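Local structure of 2',5'-phosphodiesterase 12 (Homo sapiens, 4Z0V) at residues G34-E46 and S55-T67. The protein belongs to the endonuclease/exonuclease/phosphatase family, joining a DNase I-like domain to an N-terminal domain of the E-set clan, and carries a magnesium ion in this model. Residues are numbered along the deposited sequence; the frame is centred on the assembly and turned at random.
Sequences GDPASSLFRWYKE and SWTETDVEERVYT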
# COMPACT_ATOMS: atom_id res chain seq x y z
N GLY A 34 11.11 20.89 15.13
CA GLY A 34 11.45 19.78 16.02
C GLY A 34 11.41 18.39 15.41
O GLY A 34 11.10 18.24 14.23
N ASP A 35 11.74 17.36 16.23
CA ASP A 35 11.80 15.95 15.83
C ASP A 35 11.18 14.98 16.88
O ASP A 35 11.42 15.17 18.08
CB ASP A 35 13.27 15.55 15.61
N PRO A 36 10.44 13.90 16.48
CA PRO A 36 9.87 12.98 17.48
C PRO A 36 10.92 12.27 18.34
O PRO A 36 10.66 12.04 19.52
CB PRO A 36 9.06 11.98 16.64
CG PRO A 36 8.76 12.72 15.36
CD PRO A 36 10.03 13.51 15.11
N ALA A 37 12.13 12.00 17.79
CA ALA A 37 13.20 11.38 18.57
C ALA A 37 13.67 12.31 19.70
O ALA A 37 14.14 11.83 20.73
CB ALA A 37 14.39 11.05 17.67
N SER A 38 13.51 13.63 19.51
CA SER A 38 13.90 14.66 20.49
C SER A 38 12.71 15.05 21.38
O SER A 38 12.86 15.90 22.26
CB SER A 38 14.41 15.89 19.76
OG SER A 38 15.34 15.56 18.74
N SER A 39 11.53 14.48 21.12
CA SER A 39 10.33 14.82 21.88
C SER A 39 10.06 13.83 23.00
O SER A 39 10.64 12.76 23.03
CB SER A 39 9.13 14.92 20.93
OG SER A 39 9.32 16.03 20.07
N LEU A 40 9.21 14.21 23.98
CA LEU A 40 8.91 13.36 25.14
C LEU A 40 7.49 12.86 25.03
O LEU A 40 6.60 13.64 24.69
CB LEU A 40 9.07 14.15 26.46
CG LEU A 40 10.43 14.83 26.75
CD1 LEU A 40 10.39 15.57 28.09
CD2 LEU A 40 11.58 13.83 26.75
N PHE A 41 7.28 11.59 25.29
CA PHE A 41 5.94 11.00 25.25
C PHE A 41 5.67 10.24 26.51
O PHE A 41 6.56 9.57 27.04
CB PHE A 41 5.81 10.02 24.06
CG PHE A 41 6.08 10.65 22.72
CD1 PHE A 41 5.11 11.42 22.10
CD2 PHE A 41 7.30 10.48 22.08
CE1 PHE A 41 5.38 12.05 20.87
CE2 PHE A 41 7.56 11.09 20.85
CZ PHE A 41 6.60 11.87 20.25
N ARG A 42 4.45 10.31 26.99
CA ARG A 42 4.07 9.50 28.14
C ARG A 42 2.60 9.18 28.01
O ARG A 42 1.81 10.08 27.78
CB ARG A 42 4.36 10.21 29.48
CG ARG A 42 3.91 9.41 30.72
CD ARG A 42 4.65 8.08 30.89
NE ARG A 42 6.01 8.29 31.41
CZ ARG A 42 6.76 7.32 31.93
NH1 ARG A 42 7.98 7.59 32.38
NH2 ARG A 42 6.30 6.08 32.00
N TRP A 43 2.24 7.92 28.15
CA TRP A 43 0.85 7.51 28.04
C TRP A 43 0.27 7.24 29.41
O TRP A 43 0.93 6.61 30.26
CB TRP A 43 0.73 6.26 27.17
CG TRP A 43 0.88 6.55 25.71
CD1 TRP A 43 2.02 6.48 24.96
CD2 TRP A 43 -0.18 6.85 24.81
NE1 TRP A 43 1.73 6.76 23.64
CE2 TRP A 43 0.38 6.97 23.52
CE3 TRP A 43 -1.58 6.99 24.96
CZ2 TRP A 43 -0.39 7.28 22.39
CZ3 TRP A 43 -2.34 7.30 23.85
CH2 TRP A 43 -1.75 7.43 22.58
N TYR A 44 -0.99 7.64 29.59
CA TYR A 44 -1.78 7.40 30.80
C TYR A 44 -3.05 6.68 30.49
O TYR A 44 -3.56 6.77 29.37
CB TYR A 44 -2.17 8.71 31.49
CG TYR A 44 -1.00 9.57 31.85
CD1 TYR A 44 -0.40 10.40 30.91
CD2 TYR A 44 -0.54 9.63 33.17
CE1 TYR A 44 0.66 11.24 31.26
CE2 TYR A 44 0.52 10.47 33.53
CZ TYR A 44 1.12 11.27 32.56
OH TYR A 44 2.17 12.09 32.89
N LYS A 45 -3.59 6.00 31.49
CA LYS A 45 -4.89 5.36 31.37
C LYS A 45 -5.73 5.82 32.55
O LYS A 45 -5.19 6.18 33.59
CB LYS A 45 -4.77 3.82 31.30
CG LYS A 45 -4.27 3.20 32.61
CD LYS A 45 -3.81 1.74 32.49
CE LYS A 45 -3.23 1.28 33.81
NZ LYS A 45 -3.13 -0.21 33.90
N GLU A 46 -7.05 5.86 32.38
CA GLU A 46 -7.94 6.23 33.46
C GLU A 46 -7.66 5.34 34.64
O GLU A 46 -7.42 4.15 34.46
CB GLU A 46 -9.39 6.06 33.01
CG GLU A 46 -10.05 7.36 32.67
CD GLU A 46 -11.50 7.14 32.30
OE1 GLU A 46 -12.36 7.86 32.86
OE2 GLU A 46 -11.78 6.21 31.52
N SER A 55 -8.92 11.23 37.36
CA SER A 55 -7.65 10.66 37.85
C SER A 55 -7.01 9.80 36.75
O SER A 55 -7.72 9.05 36.08
CB SER A 55 -7.90 9.84 39.10
OG SER A 55 -6.68 9.39 39.69
N TRP A 56 -5.68 9.91 36.56
CA TRP A 56 -4.93 9.21 35.50
C TRP A 56 -3.78 8.42 36.08
O TRP A 56 -3.11 8.88 37.00
CB TRP A 56 -4.39 10.23 34.47
CG TRP A 56 -5.46 10.94 33.70
CD1 TRP A 56 -5.99 12.17 33.97
CD2 TRP A 56 -6.19 10.43 32.58
NE1 TRP A 56 -6.97 12.48 33.06
CE2 TRP A 56 -7.14 11.41 32.22
CE3 TRP A 56 -6.12 9.24 31.83
CZ2 TRP A 56 -8.02 11.23 31.14
CZ3 TRP A 56 -7.02 9.05 30.79
CH2 TRP A 56 -7.95 10.05 30.45
N THR A 57 -3.57 7.22 35.56
CA THR A 57 -2.50 6.33 36.01
C THR A 57 -1.46 6.26 34.93
O THR A 57 -1.77 5.95 33.78
CB THR A 57 -3.05 4.93 36.34
OG1 THR A 57 -4.00 5.07 37.39
CG2 THR A 57 -1.95 3.97 36.77
N GLU A 58 -0.22 6.60 35.29
CA GLU A 58 0.87 6.57 34.34
C GLU A 58 1.14 5.15 33.88
O GLU A 58 1.18 4.24 34.70
CB GLU A 58 2.10 7.16 35.02
CG GLU A 58 3.24 7.51 34.10
CD GLU A 58 4.50 7.72 34.90
OE1 GLU A 58 4.88 8.90 35.08
OE2 GLU A 58 5.09 6.73 35.39
N THR A 59 1.33 4.95 32.58
CA THR A 59 1.72 3.63 32.10
C THR A 59 3.23 3.66 32.00
O THR A 59 3.83 4.74 32.06
CB THR A 59 1.07 3.29 30.73
OG1 THR A 59 1.80 4.02 29.74
CG2 THR A 59 -0.41 3.61 30.67
N ASP A 60 3.87 2.51 31.77
CA ASP A 60 5.32 2.52 31.59
C ASP A 60 5.69 2.81 30.12
O ASP A 60 6.85 2.67 29.75
CB ASP A 60 5.98 1.20 32.08
CG ASP A 60 5.44 -0.11 31.53
OD1 ASP A 60 4.91 -0.11 30.40
OD2 ASP A 60 5.59 -1.15 32.23
N VAL A 61 4.73 3.29 29.31
CA VAL A 61 5.01 3.49 27.90
C VAL A 61 5.41 4.96 27.65
O VAL A 61 4.59 5.88 27.83
CB VAL A 61 3.82 3.01 27.02
CG1 VAL A 61 4.10 3.20 25.54
CG2 VAL A 61 3.47 1.54 27.32
N GLU A 62 6.67 5.15 27.23
CA GLU A 62 7.28 6.46 26.94
C GLU A 62 7.53 6.64 25.46
O GLU A 62 8.35 7.46 25.06
CB GLU A 62 8.61 6.62 27.69
CG GLU A 62 8.49 6.54 29.19
CD GLU A 62 9.82 6.64 29.90
OE1 GLU A 62 10.09 5.79 30.78
OE2 GLU A 62 10.61 7.55 29.56
N GLU A 63 6.81 5.88 24.64
CA GLU A 63 6.91 5.86 23.19
C GLU A 63 5.73 6.58 22.58
O GLU A 63 4.69 6.72 23.21
CB GLU A 63 6.93 4.42 22.67
CG GLU A 63 7.77 3.44 23.47
CD GLU A 63 9.10 3.09 22.83
OE1 GLU A 63 10.11 3.74 23.17
OE2 GLU A 63 9.12 2.17 21.98
N ARG A 64 5.86 6.95 21.32
CA ARG A 64 4.80 7.65 20.59
C ARG A 64 3.54 6.76 20.47
O ARG A 64 2.43 7.25 20.62
CB ARG A 64 5.35 8.00 19.20
CG ARG A 64 4.32 8.52 18.23
CD ARG A 64 5.00 8.90 16.93
NE ARG A 64 3.98 9.34 15.99
CZ ARG A 64 4.23 10.08 14.92
NH1 ARG A 64 5.47 10.47 14.64
NH2 ARG A 64 3.24 10.44 14.12
N VAL A 65 3.75 5.46 20.25
CA VAL A 65 2.68 4.47 20.03
C VAL A 65 2.39 3.73 21.32
O VAL A 65 3.30 3.37 22.06
CB VAL A 65 3.10 3.49 18.89
CG1 VAL A 65 2.05 2.39 18.64
CG2 VAL A 65 3.34 4.27 17.60
N TYR A 66 1.11 3.49 21.56
CA TYR A 66 0.68 2.70 22.72
C TYR A 66 -0.22 1.60 22.23
O TYR A 66 -1.18 1.89 21.52
CB TYR A 66 -0.07 3.61 23.72
CG TYR A 66 -0.58 2.89 24.94
CD1 TYR A 66 0.28 2.59 26.00
CD2 TYR A 66 -1.90 2.46 25.03
CE1 TYR A 66 -0.16 1.87 27.11
CE2 TYR A 66 -2.37 1.80 26.17
CZ TYR A 66 -1.49 1.47 27.18
OH TYR A 66 -1.94 0.82 28.31
N THR A 67 0.01 0.35 22.66
CA THR A 67 -0.88 -0.78 22.31
C THR A 67 -1.63 -1.16 23.58
O THR A 67 -1.03 -1.70 24.52
CB THR A 67 -0.11 -1.97 21.69
OG1 THR A 67 0.64 -1.49 20.59
CG2 THR A 67 -1.04 -3.06 21.17
O HOH W 1 9.58 9.69 25.56
O HOH W 2 -2.18 -0.73 31.24
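An antiparallel beta hairpin in the E-set-like N-terminal domain brings strand 40-46 against strand 56-58, an edge strand of a four-stranded sheet, and against the residues that follow it. Lys45 and Thr57 form the hydrogen-bonded pair: Thr57 N donates to Lys45 O at 2.8 Å and an N-H...O angle of 173°, and Lys45 N returns a bond to Thr57 O. Tyr44 and Glu58 make the adjacent non-hydrogen-bonded pair. Next along the chain comes an ST turn, in which Val61 N donates to Thr59 OG1. That hydroxyl, set between the backbone N and the carbonyl carbon (chi1 77°), also donates to Trp43 O from above the carbonyl plane, while Thr59 N reaches the same oxygen within the plane; two bonds thus grip Trp43 O. The same residue's N donates to Val61 O.

The guanidinium of Arg42 lies between two carboxylate side chains. Glu62 CG sits 3.3 Å above the centre of one face, and Glu62 OE1 forms a salt bridge with Arg42 NH1 at 3.2 Å; Glu58 stacks over the opposite face, its plane turned by 13°, in a long, purely charge-based salt bridge. Bends at chi2 and chi3 fold Arg42 back from its outward start, so that NH2 donates to Thr59 O at 2.8 Å.

Farther along, Phe41 packs one ring face on Arg64, whose CB stands almost on the ring normal; Arg64 NH2 forms a salt bridge with Glu197 OE1. The buried Trp43 ring meets Leu79 of strand 77-82, and its NE1 makes weak, bent bonds to Glu63 O and Arg64 O, while Tyr66 CB lies 3.4 Å from the centroid of the Trp43 five-membered ring, squarely over its face.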